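Local coordinates for transcription regulator AsnC/Lrp ligand binding domain-containing protein (Sulfolobus tokodaii, PDB 2ZBC) that binds isoleucine between its subunits as a stand-alone RAM module of the Lrp/AsnC family and probably takes part in amino-acid-responsive control of transcription, at residues E20-M25 and I40-E45; S26-V31 and K53-N58. One frame throughout, in Å; residues are numbered along the deposited sequence.

Contact 1. Residues E20-M25 and I40-E45; sequences ERLKSM and IVVKVE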
# COMPACT_ATOMS: atom_id res chain seq x y z
N GLU A 20 -8.30 25.30 -3.61
CA GLU A 20 -9.05 26.49 -4.02
C GLU A 20 -10.38 26.16 -4.76
O GLU A 20 -11.37 26.77 -4.48
CB GLU A 20 -8.17 27.40 -4.89
CG GLU A 20 -8.81 28.64 -5.55
CD GLU A 20 -7.75 29.56 -6.26
OE1 GLU A 20 -6.88 29.08 -7.13
OE2 GLU A 20 -7.78 30.78 -5.91
N ARG A 21 -10.36 25.18 -5.67
CA ARG A 21 -11.57 24.76 -6.39
C ARG A 21 -12.56 24.19 -5.40
O ARG A 21 -13.75 24.56 -5.38
CB ARG A 21 -11.24 23.71 -7.41
CG ARG A 21 -10.37 24.24 -8.60
CD ARG A 21 -10.09 23.19 -9.70
NE ARG A 21 -9.13 23.71 -10.67
CZ ARG A 21 -9.50 24.50 -11.68
NH1 ARG A 21 -10.80 24.77 -11.91
NH2 ARG A 21 -8.59 24.94 -12.48
N LEU A 22 -12.03 23.31 -4.52
CA LEU A 22 -12.89 22.61 -3.60
C LEU A 22 -13.66 23.54 -2.67
O LEU A 22 -14.87 23.26 -2.35
CB LEU A 22 -12.19 21.50 -2.84
CG LEU A 22 -11.82 20.29 -3.69
CD1 LEU A 22 -10.68 19.51 -2.94
CD2 LEU A 22 -13.00 19.39 -4.09
N LYS A 23 -13.02 24.62 -2.23
CA LYS A 23 -13.64 25.59 -1.29
C LYS A 23 -15.01 26.08 -1.73
O LYS A 23 -15.84 26.42 -0.88
CB LYS A 23 -12.82 26.91 -1.16
CG LYS A 23 -11.48 26.80 -0.67
CD LYS A 23 -10.83 28.21 -0.34
CE LYS A 23 -11.09 29.33 -1.39
NZ LYS A 23 -10.01 30.43 -1.43
N SER A 24 -15.24 26.17 -3.04
CA SER A 24 -16.41 26.85 -3.61
C SER A 24 -17.59 25.94 -3.76
O SER A 24 -18.68 26.38 -4.11
CB SER A 24 -16.09 27.41 -5.00
OG SER A 24 -15.24 28.49 -4.78
N MSE A 25 -17.40 24.67 -3.49
CA MSE A 25 -18.47 23.71 -3.79
C MSE A 25 -19.25 23.43 -2.47
O MSE A 25 -18.63 23.21 -1.42
CB MSE A 25 -17.88 22.49 -4.46
CG MSE A 25 -17.46 22.60 -6.15
SE MSE A 25 -16.14 21.23 -6.06
CE MSE A 25 -15.90 20.84 -4.36
N ILE A 40 -5.01 15.95 0.02
CA ILE A 40 -6.16 16.71 0.52
C ILE A 40 -7.22 15.79 1.10
O ILE A 40 -7.44 14.67 0.59
CB ILE A 40 -6.81 17.46 -0.64
CG1 ILE A 40 -5.85 18.46 -1.31
CG2 ILE A 40 -8.10 18.13 -0.26
CD1 ILE A 40 -6.41 19.16 -2.52
N VAL A 41 -7.89 16.27 2.16
CA VAL A 41 -8.95 15.51 2.85
C VAL A 41 -10.16 16.39 2.71
O VAL A 41 -10.10 17.54 3.04
CB VAL A 41 -8.65 15.25 4.34
CG1 VAL A 41 -9.89 14.63 5.00
CG2 VAL A 41 -7.43 14.47 4.55
N VAL A 42 -11.24 15.88 2.16
CA VAL A 42 -12.49 16.63 2.13
C VAL A 42 -13.58 15.86 2.85
O VAL A 42 -13.59 14.62 2.82
CB VAL A 42 -13.00 16.94 0.70
CG1 VAL A 42 -12.14 18.01 0.01
CG2 VAL A 42 -13.09 15.79 -0.12
N LYS A 43 -14.44 16.56 3.54
CA LYS A 43 -15.73 15.97 3.96
C LYS A 43 -16.79 16.36 2.96
O LYS A 43 -16.93 17.53 2.60
CB LYS A 43 -16.08 16.42 5.36
CG LYS A 43 -17.22 15.56 5.99
CD LYS A 43 -17.11 15.70 7.52
CE LYS A 43 -18.42 15.92 8.17
NZ LYS A 43 -19.37 14.91 7.86
N VAL A 44 -17.54 15.39 2.46
CA VAL A 44 -18.54 15.66 1.47
C VAL A 44 -19.86 15.30 2.09
O VAL A 44 -19.97 14.29 2.69
CB VAL A 44 -18.35 14.79 0.24
CG1 VAL A 44 -19.53 14.93 -0.70
CG2 VAL A 44 -17.06 15.12 -0.43
N GLU A 45 -20.81 16.20 2.03
CA GLU A 45 -22.20 15.91 2.42
C GLU A 45 -23.07 16.15 1.20
O GLU A 45 -23.05 17.24 0.61
CB GLU A 45 -22.60 16.85 3.58
CG GLU A 45 -24.06 16.73 4.10
CD GLU A 45 -24.40 15.42 4.80
OE1 GLU A 45 -23.47 14.81 5.44
OE2 GLU A 45 -25.61 15.00 4.68
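Leu-22 lays its CD1 methyl over two residues of strand 40-45, meeting CG1 of Val-42 and CG2 of Ile-40. The tighter of the two touches is Leu-22 CD1 to Val-42 CG1, at 3.6 Å, where the side chains cross at about a right angle. Toward Ile-40 the approach is different: the two side chains reach for each other tip to tip, and Leu-22 CD1 stops 4.0 Å from Ile-40 CG2. Since the strand residues are two apart, both point to the same side of the sheet, and one leucine methyl suffices to contact them both. With chi1 of Val-42 at -72°, CG1 is the branch turned to the leucine methyl. In Ile-40 it is the short branch, CG2, that comes nearest the leucine.

Leu-22 belongs to helix 15-22, and a type I turn runs from Leu-22 to Met-25, with Met-25 N bonded to Leu-22 O at 3.1 Å. The contact thus joins this helix to an inner strand of the antiparallel sheet, as in the alpha-beta sandwich of the RAM domain. Ile-8 of the strand on the far side of 40-45 from strand 28-34, together with Leu-63, also touches Leu-22, and Val-31 packs on both Ile-40 and Val-42. On the other face of the sheet, Val-41 meets Met-72 of the second subunit.

All three touching residues are buried and aliphatic, and only methyl groups meet. The helix is therefore seated on the sheet here by van der Waals contact and exclusion of water, without directional bonds between the two segments.

Contact 2. Residues S26-V31 and K53-N58; sequences SEVTEV and KDFVTN. With ILE (isoleucine), chain I.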
# COMPACT_ATOMS: atom_id res chain seq x y z
N SER A 26 -20.59 23.54 -2.53
CA SER A 26 -21.50 23.38 -1.37
C SER A 26 -21.44 21.99 -0.73
O SER A 26 -21.69 21.82 0.45
CB SER A 26 -22.95 23.68 -1.83
OG SER A 26 -23.06 25.06 -2.22
N GLU A 27 -21.18 20.97 -1.52
CA GLU A 27 -21.09 19.60 -1.02
C GLU A 27 -19.86 19.37 -0.15
O GLU A 27 -19.80 18.37 0.62
CB GLU A 27 -21.05 18.62 -2.18
CG GLU A 27 -22.28 18.67 -3.08
CD GLU A 27 -22.19 19.62 -4.27
OE1 GLU A 27 -21.29 20.50 -4.27
OE2 GLU A 27 -23.03 19.46 -5.20
N VAL A 28 -18.84 20.25 -0.29
CA VAL A 28 -17.62 20.16 0.47
C VAL A 28 -17.81 20.96 1.74
O VAL A 28 -17.80 22.18 1.67
CB VAL A 28 -16.43 20.73 -0.34
CG1 VAL A 28 -15.26 20.90 0.55
CG2 VAL A 28 -16.10 19.83 -1.46
N THR A 29 -18.03 20.30 2.88
CA THR A 29 -18.21 20.96 4.15
C THR A 29 -16.93 21.23 4.89
O THR A 29 -16.89 22.14 5.76
CB THR A 29 -19.16 20.21 5.05
OG1 THR A 29 -18.57 18.95 5.42
CG2 THR A 29 -20.45 19.87 4.27
N GLU A 30 -15.86 20.46 4.54
CA GLU A 30 -14.51 20.84 4.98
C GLU A 30 -13.50 20.40 3.94
O GLU A 30 -13.69 19.41 3.22
CB GLU A 30 -13.99 20.17 6.28
CG GLU A 30 -14.99 19.78 7.28
CD GLU A 30 -14.41 18.94 8.40
OE1 GLU A 30 -13.14 18.85 8.67
OE2 GLU A 30 -15.32 18.44 9.05
N VAL A 31 -12.36 21.05 4.00
CA VAL A 31 -11.26 20.71 3.06
C VAL A 31 -9.95 21.14 3.71
O VAL A 31 -9.83 22.22 4.30
CB VAL A 31 -11.53 21.31 1.67
CG1 VAL A 31 -11.78 22.81 1.72
CG2 VAL A 31 -10.43 21.02 0.67
N LYS A 53 -22.23 10.07 -5.56
CA LYS A 53 -21.52 9.40 -6.67
C LYS A 53 -21.20 10.35 -7.80
O LYS A 53 -20.03 10.43 -8.30
CB LYS A 53 -22.32 8.16 -7.18
CG LYS A 53 -21.79 7.60 -8.53
CD LYS A 53 -20.41 6.97 -8.38
CE LYS A 53 -20.00 6.24 -9.64
NZ LYS A 53 -19.93 7.19 -10.75
N ASP A 54 -22.23 11.15 -8.21
CA ASP A 54 -22.10 12.14 -9.32
C ASP A 54 -21.06 13.18 -9.00
O ASP A 54 -20.19 13.48 -9.85
CB ASP A 54 -23.47 12.79 -9.57
CG ASP A 54 -23.50 13.68 -10.81
OD1 ASP A 54 -22.85 13.32 -11.80
OD2 ASP A 54 -24.16 14.75 -10.86
N PHE A 55 -21.06 13.67 -7.76
CA PHE A 55 -20.11 14.63 -7.31
C PHE A 55 -18.68 14.10 -7.31
O PHE A 55 -17.79 14.83 -7.74
CB PHE A 55 -20.47 15.13 -5.93
CG PHE A 55 -19.57 16.20 -5.42
CD1 PHE A 55 -19.59 17.46 -5.97
CD2 PHE A 55 -18.77 15.98 -4.33
CE1 PHE A 55 -18.71 18.48 -5.48
CE2 PHE A 55 -17.88 16.96 -3.87
CZ PHE A 55 -17.90 18.22 -4.42
N VAL A 56 -18.47 12.91 -6.75
CA VAL A 56 -17.18 12.30 -6.73
C VAL A 56 -16.70 12.02 -8.15
O VAL A 56 -15.56 12.38 -8.50
CB VAL A 56 -17.15 10.96 -5.86
CG1 VAL A 56 -15.83 10.27 -5.95
CG2 VAL A 56 -17.47 11.25 -4.46
N THR A 57 -17.51 11.38 -8.99
CA THR A 57 -17.07 10.99 -10.32
C THR A 57 -17.00 12.18 -11.27
O THR A 57 -15.98 12.38 -11.93
CB THR A 57 -18.02 9.95 -10.97
OG1 THR A 57 -17.82 8.73 -10.30
CG2 THR A 57 -17.64 9.64 -12.39
N ASN A 58 -18.03 13.03 -11.24
CA ASN A 58 -18.16 14.06 -12.26
C ASN A 58 -17.65 15.45 -11.95
O ASN A 58 -17.59 16.28 -12.84
CB ASN A 58 -19.59 14.02 -12.95
CG ASN A 58 -19.85 12.68 -13.66
OD1 ASN A 58 -20.84 11.99 -13.42
ND2 ASN A 58 -18.97 12.32 -14.50
N ILE I . -13.11 4.47 -6.11
CA ILE I . -13.17 5.95 -6.27
C ILE I . -13.30 6.69 -4.92
O ILE I . -13.46 5.95 -3.90
CB ILE I . -14.35 6.33 -7.14
CG1 ILE I . -15.68 6.14 -6.42
CG2 ILE I . -14.40 5.42 -8.33
CD1 ILE I . -16.84 6.46 -7.30
OXT ILE I . -13.23 7.97 -4.90
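The helix that lines one wall of the isoleucine pocket, 49-60, turns another of its sides toward the segment 26-31, and there Phe-55 makes the contact. Glu-27 lies over one face of the ring: its CB stands 3.9 Å from the Phe-55 centroid, only 9° off the ring normal, in a CH-pi contact. The chain then bends at chi2, which sets the carboxylate beyond the CD1-CE1 rim of the ring, stacked but offset, with the planes 23° apart. Glu-27 OE1 comes within 3.5 Å of Phe-55 CE1. Val-28 approaches at the edge, near the ring plane, with its CG2 3.8 Å from Phe-55 CZ. Phe-55 reaches both residues because its CG is anti to the backbone N (chi1 -177°).

In this ferredoxin-like alpha-beta fold of the Lrp/AsnC ligand-binding domain, the aromatic residue bridges helix 49-60 and strand 28-34, outermost in the sheet of this chain. Met-25 also packs on Phe-55, and Glu-30 and Val-31 continue the sheet into the second subunit through an antiparallel ladder.

Lys-53, Val-56 and Thr-57 meet the bound isoleucine. The ligand CD1 lies 3.8 Å from Lys-53 CD, and Thr-57 OG1 approaches the same methyl; Val-56 CG1 is 3.6 Å from the ligand carboxylate oxygen OXT. Lys-53 NZ donates a hydrogen bond to Thr-57 OG1 at 2.7 Å and forms a salt bridge with Asp-16 of the third subunit. Gly-36 and Asp-39 of that subunit bind the ligand too, alongside Thr-69 and Thr-71, placing the pocket at a subunit interface.

How the contacts relate
The centres of contacts 1 and 2 lie about 7 Å apart in one Lrp/AsnC ligand-binding domain. Their segments alternate along the chain: 20-25 runs directly into 26-31, then come 40-45 and 53-58. Contact 1 joins helix 15-22 to strand 40-45, and contact 2 joins segment 26-31 with helix 49-60; strands 28-34 and 40-45 are neighbours in the antiparallel sheet. Probable backbone hydrogen bonds link segments 40-45 and 26-31, Glu-45 N to Glu-27 O at 2.8 Å among them. Met-25 CE packs 3.3 Å from Phe-55 CZ, and Val-42 CG1 3.5 Å from Val-31 CG2, which merges both contacts into one core. Both also touch the second subunit.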